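Local coordinates for Nrps/pks (PDB 4OPE), which is a ketosynthase domain of the oxazolomycin assembly line, probably extending the growing polyketide chain by decarboxylative condensation, at residues Pro447-Leu453 and Arg497-Asp503. Numbering follows the deposited sequence.
Sequences PPYVCAL and RLAVVFD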
ATOM      1  N   PRO A 447       2.363  19.170  45.264  1.00 54.49           N
ATOM      2  CA  PRO A 447       3.337  20.148  44.841  1.00 51.24           C
ATOM      3  C   PRO A 447       4.567  20.208  45.745  1.00 50.02           C
ATOM      4  O   PRO A 447       4.605  19.608  46.796  1.00 50.91           O
ATOM      5  CB  PRO A 447       2.558  21.487  44.901  1.00 53.60           C
ATOM      6  CG  PRO A 447       1.367  21.225  45.751  1.00 54.79           C
ATOM      7  CD  PRO A 447       1.039  19.776  45.489  1.00 54.43           C
ATOM      8  N   PRO A 448       5.589  20.916  45.313  1.00 47.60           N
ATOM      9  CA  PRO A 448       5.661  21.497  43.991  1.00 46.47           C
ATOM     10  C   PRO A 448       6.028  20.450  42.918  1.00 46.53           C
ATOM     11  O   PRO A 448       6.230  19.236  43.205  1.00 45.28           O
ATOM     12  CB  PRO A 448       6.734  22.549  44.143  1.00 48.32           C
ATOM     13  CG  PRO A 448       7.668  21.938  45.143  1.00 51.01           C
ATOM     14  CD  PRO A 448       6.768  21.221  46.121  1.00 49.63           C
ATOM     15  N   TYR A 449       6.024  20.922  41.680  1.00 43.07           N
ATOM     16  CA  TYR A 449       6.212  20.079  40.569  1.00 42.32           C
ATOM     17  C   TYR A 449       7.244  20.775  39.748  1.00 43.54           C
ATOM     18  O   TYR A 449       7.464  21.983  39.903  1.00 41.55           O
ATOM     19  CB  TYR A 449       4.931  19.924  39.760  1.00 42.96           C
ATOM     20  CG  TYR A 449       3.714  19.440  40.514  1.00 43.60           C
ATOM     21  CD1 TYR A 449       3.565  18.119  40.886  1.00 43.04           C
ATOM     22  CD2 TYR A 449       2.655  20.314  40.789  1.00 48.24           C
ATOM     23  CE1 TYR A 449       2.423  17.696  41.561  1.00 44.47           C
ATOM     24  CE2 TYR A 449       1.508  19.887  41.457  1.00 46.26           C
ATOM     25  CZ  TYR A 449       1.411  18.586  41.855  1.00 45.42           C
ATOM     26  OH  TYR A 449       0.274  18.180  42.520  1.00 49.56           O
ATOM     27  N   VAL A 450       7.880  20.001  38.871  1.00 43.98           N
ATOM     28  CA  VAL A 450       8.817  20.581  37.926  1.00 44.11           C
ATOM     29  C   VAL A 450       8.188  20.552  36.569  1.00 41.14           C
ATOM     30  O   VAL A 450       7.609  19.539  36.190  1.00 43.62           O
ATOM     31  CB  VAL A 450      10.150  19.824  37.876  1.00 46.09           C
ATOM     32  CG1 VAL A 450       9.944  18.371  37.507  1.00 48.09           C
ATOM     33  CG2 VAL A 450      11.094  20.498  36.899  1.00 44.52           C
ATOM     34  N   CYS A 451       8.274  21.674  35.870  1.00 37.92           N
ATOM     35  CA  CYS A 451       7.904  21.747  34.489  1.00 38.00           C
ATOM     36  C   CYS A 451       9.174  21.761  33.695  1.00 38.97           C
ATOM     37  O   CYS A 451       9.952  22.701  33.763  1.00 44.28           O
ATOM     38  CB  CYS A 451       7.159  23.033  34.189  1.00 40.06           C
ATOM     39  SG  CYS A 451       7.085  23.501  32.427  1.00 38.83           S
ATOM     40  N   ALA A 452       9.380  20.744  32.892  1.00 38.42           N
ATOM     41  CA  ALA A 452      10.644  20.640  32.199  1.00 37.17           C
ATOM     42  C   ALA A 452      10.407  20.669  30.671  1.00 35.15           C
ATOM     43  O   ALA A 452       9.690  19.834  30.139  1.00 33.30           O
ATOM     44  CB  ALA A 452      11.323  19.358  32.649  1.00 36.00           C
ATOM     45  N   LEU A 453      10.999  21.642  29.995  1.00 34.20           N
ATOM     46  CA  LEU A 453      10.801  21.852  28.567  1.00 33.24           C
ATOM     47  C   LEU A 453      12.136  21.775  27.889  1.00 34.60           C
ATOM     48  O   LEU A 453      13.147  22.134  28.492  1.00 33.72           O
ATOM     49  CB  LEU A 453      10.259  23.233  28.280  1.00 32.43           C
ATOM     50  CG  LEU A 453       8.904  23.621  28.850  1.00 33.43           C
ATOM     51  CD1 LEU A 453       8.504  25.012  28.367  1.00 33.87           C
ATOM     52  CD2 LEU A 453       7.857  22.659  28.375  1.00 33.62           C
ATOM     53  N   ARG A 497      17.402  23.841  27.314  1.00 40.06           N
ATOM     54  CA  ARG A 497      16.577  23.427  28.450  1.00 38.05           C
ATOM     55  C   ARG A 497      15.970  24.603  29.139  1.00 36.99           C
ATOM     56  O   ARG A 497      16.590  25.659  29.272  1.00 39.22           O
ATOM     57  CB  ARG A 497      17.423  22.642  29.457  1.00 39.05           C
ATOM     58  CG  ARG A 497      18.121  21.408  28.876  1.00 39.13           C
ATOM     59  CD  ARG A 497      17.189  20.236  28.932  1.00 39.35           C
ATOM     60  NE  ARG A 497      17.678  19.118  28.168  1.00 39.03           N
ATOM     61  CZ  ARG A 497      17.973  17.917  28.649  1.00 39.10           C
ATOM     62  NH1 ARG A 497      17.840  17.593  29.924  1.00 38.92           N
ATOM     63  NH2 ARG A 497      18.380  17.005  27.807  1.00 41.53           N
ATOM     64  N   LEU A 498      14.746  24.403  29.588  1.00 37.15           N
ATOM     65  CA  LEU A 498      14.074  25.324  30.514  1.00 38.34           C
ATOM     66  C   LEU A 498      13.377  24.525  31.655  1.00 36.99           C
ATOM     67  O   LEU A 498      12.862  23.457  31.423  1.00 37.39           O
ATOM     68  CB  LEU A 498      13.093  26.205  29.761  1.00 37.61           C
ATOM     69  CG  LEU A 498      12.416  27.262  30.602  1.00 40.77           C
ATOM     70  CD1 LEU A 498      12.067  28.460  29.742  1.00 43.23           C
ATOM     71  CD2 LEU A 498      11.154  26.754  31.256  1.00 43.03           C
ATOM     72  N   ALA A 499      13.373  25.038  32.882  1.00 37.18           N
ATOM     73  CA  ALA A 499      12.610  24.403  33.951  1.00 38.62           C
ATOM     74  C   ALA A 499      12.049  25.382  34.946  1.00 40.11           C
ATOM     75  O   ALA A 499      12.637  26.450  35.212  1.00 42.04           O
ATOM     76  CB  ALA A 499      13.461  23.389  34.680  1.00 41.57           C
ATOM     77  N   VAL A 500      10.915  25.007  35.512  1.00 39.56           N
ATOM     78  CA  VAL A 500      10.269  25.811  36.524  1.00 41.47           C
ATOM     79  C   VAL A 500       9.724  24.890  37.581  1.00 43.14           C
ATOM     80  O   VAL A 500       9.219  23.795  37.300  1.00 46.86           O
ATOM     81  CB  VAL A 500       9.080  26.591  35.964  1.00 44.19           C
ATOM     82  CG1 VAL A 500       8.718  27.721  36.889  1.00 45.02           C
ATOM     83  CG2 VAL A 500       9.410  27.140  34.582  1.00 46.30           C
ATOM     84  N   VAL A 501       9.839  25.338  38.815  1.00 44.19           N
ATOM     85  CA  VAL A 501       9.181  24.702  39.936  1.00 42.44           C
ATOM     86  C   VAL A 501       7.880  25.409  40.142  1.00 38.29           C
ATOM     87  O   VAL A 501       7.843  26.630  40.092  1.00 35.88           O
ATOM     88  CB  VAL A 501      10.008  24.805  41.194  1.00 43.96           C
ATOM     89  CG1 VAL A 501       9.372  23.938  42.263  1.00 44.28           C
ATOM     90  CG2 VAL A 501      11.416  24.336  40.887  1.00 46.68           C
ATOM     91  N   PHE A 502       6.805  24.647  40.309  1.00 37.67           N
ATOM     92  CA  PHE A 502       5.465  25.251  40.333  1.00 38.04           C
ATOM     93  C   PHE A 502       4.491  24.418  41.140  1.00 38.76           C
ATOM     94  O   PHE A 502       4.649  23.194  41.282  1.00 37.73           O
ATOM     95  CB  PHE A 502       4.933  25.535  38.904  1.00 37.26           C
ATOM     96  CG  PHE A 502       4.440  24.299  38.160  1.00 37.18           C
ATOM     97  CD1 PHE A 502       5.325  23.434  37.538  1.00 36.32           C
ATOM     98  CD2 PHE A 502       3.082  23.993  38.110  1.00 35.59           C
ATOM     99  CE1 PHE A 502       4.861  22.301  36.887  1.00 35.60           C
ATOM    100  CE2 PHE A 502       2.628  22.859  37.478  1.00 36.13           C
ATOM    101  CZ  PHE A 502       3.521  22.026  36.825  1.00 35.06           C
ATOM    102  N   ASP A 503       3.480  25.101  41.661  1.00 40.13           N
ATOM    103  CA  ASP A 503       2.478  24.468  42.516  1.00 44.04           C
ATOM    104  C   ASP A 503       1.182  24.239  41.757  1.00 41.21           C
ATOM    105  O   ASP A 503       0.446  23.291  42.013  1.00 39.62           O
ATOM    106  CB  ASP A 503       2.135  25.400  43.701  1.00 49.31           C
ATOM    107  CG  ASP A 503       3.327  25.778  44.538  1.00 53.18           C
ATOM    108  OD1 ASP A 503       4.114  24.872  44.898  1.00 55.23           O
ATOM    109  OD2 ASP A 503       3.450  26.985  44.867  1.00 58.53           O
TER
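Six backbone hydrogen bonds pair Y449, C451 and L453 with F502, V500 and L498, each residue donating its N-H and accepting its partner's. Y449 N to F502 O and C451 N to V500 O are both 2.7 Å, and V500 N bonds back to C451 O. Between these couples lie the non-hydrogen-bonded pairs V450/V501 and A452/A499. There the CA atoms of V501 and A499 each approach a carbonyl, Y449 O and C451 O respectively, at 3.2 Å. The strands run antiparallel, at 163°, and both paired segments belong to the ketoacyl-synthetase C-terminal extension, the centre of their contact about 30 Å from the centre of the chain. Strand 496-502 is the middle of a three-stranded antiparallel sheet, with 524-528 as the third strand. On the face of Y449, C451 and L453, the F502 ring leans across to strand 449-453. With chi1 at 76°, its CG sits between backbone N and carbonyl carbon, and CE1 comes 3.6 Å from C451 CB. Y449 CB lies over one face of this ring in a CH-pi contact, 4.0 Å from the centroid; the two aromatic planes meet obliquely at 48°. Helices 481-488 and 505-516 pack on this face, and Y449 OH is hydrogen-bonded to Q445 O. On the other face, P448, following a cis peptide bond, lies side by side with V501, its CB 3.5 Å from V501 CG1. D503 OD1 rests against the CB atoms of P447 and P448, while A452 and A499 meet W548 of helix 541-550.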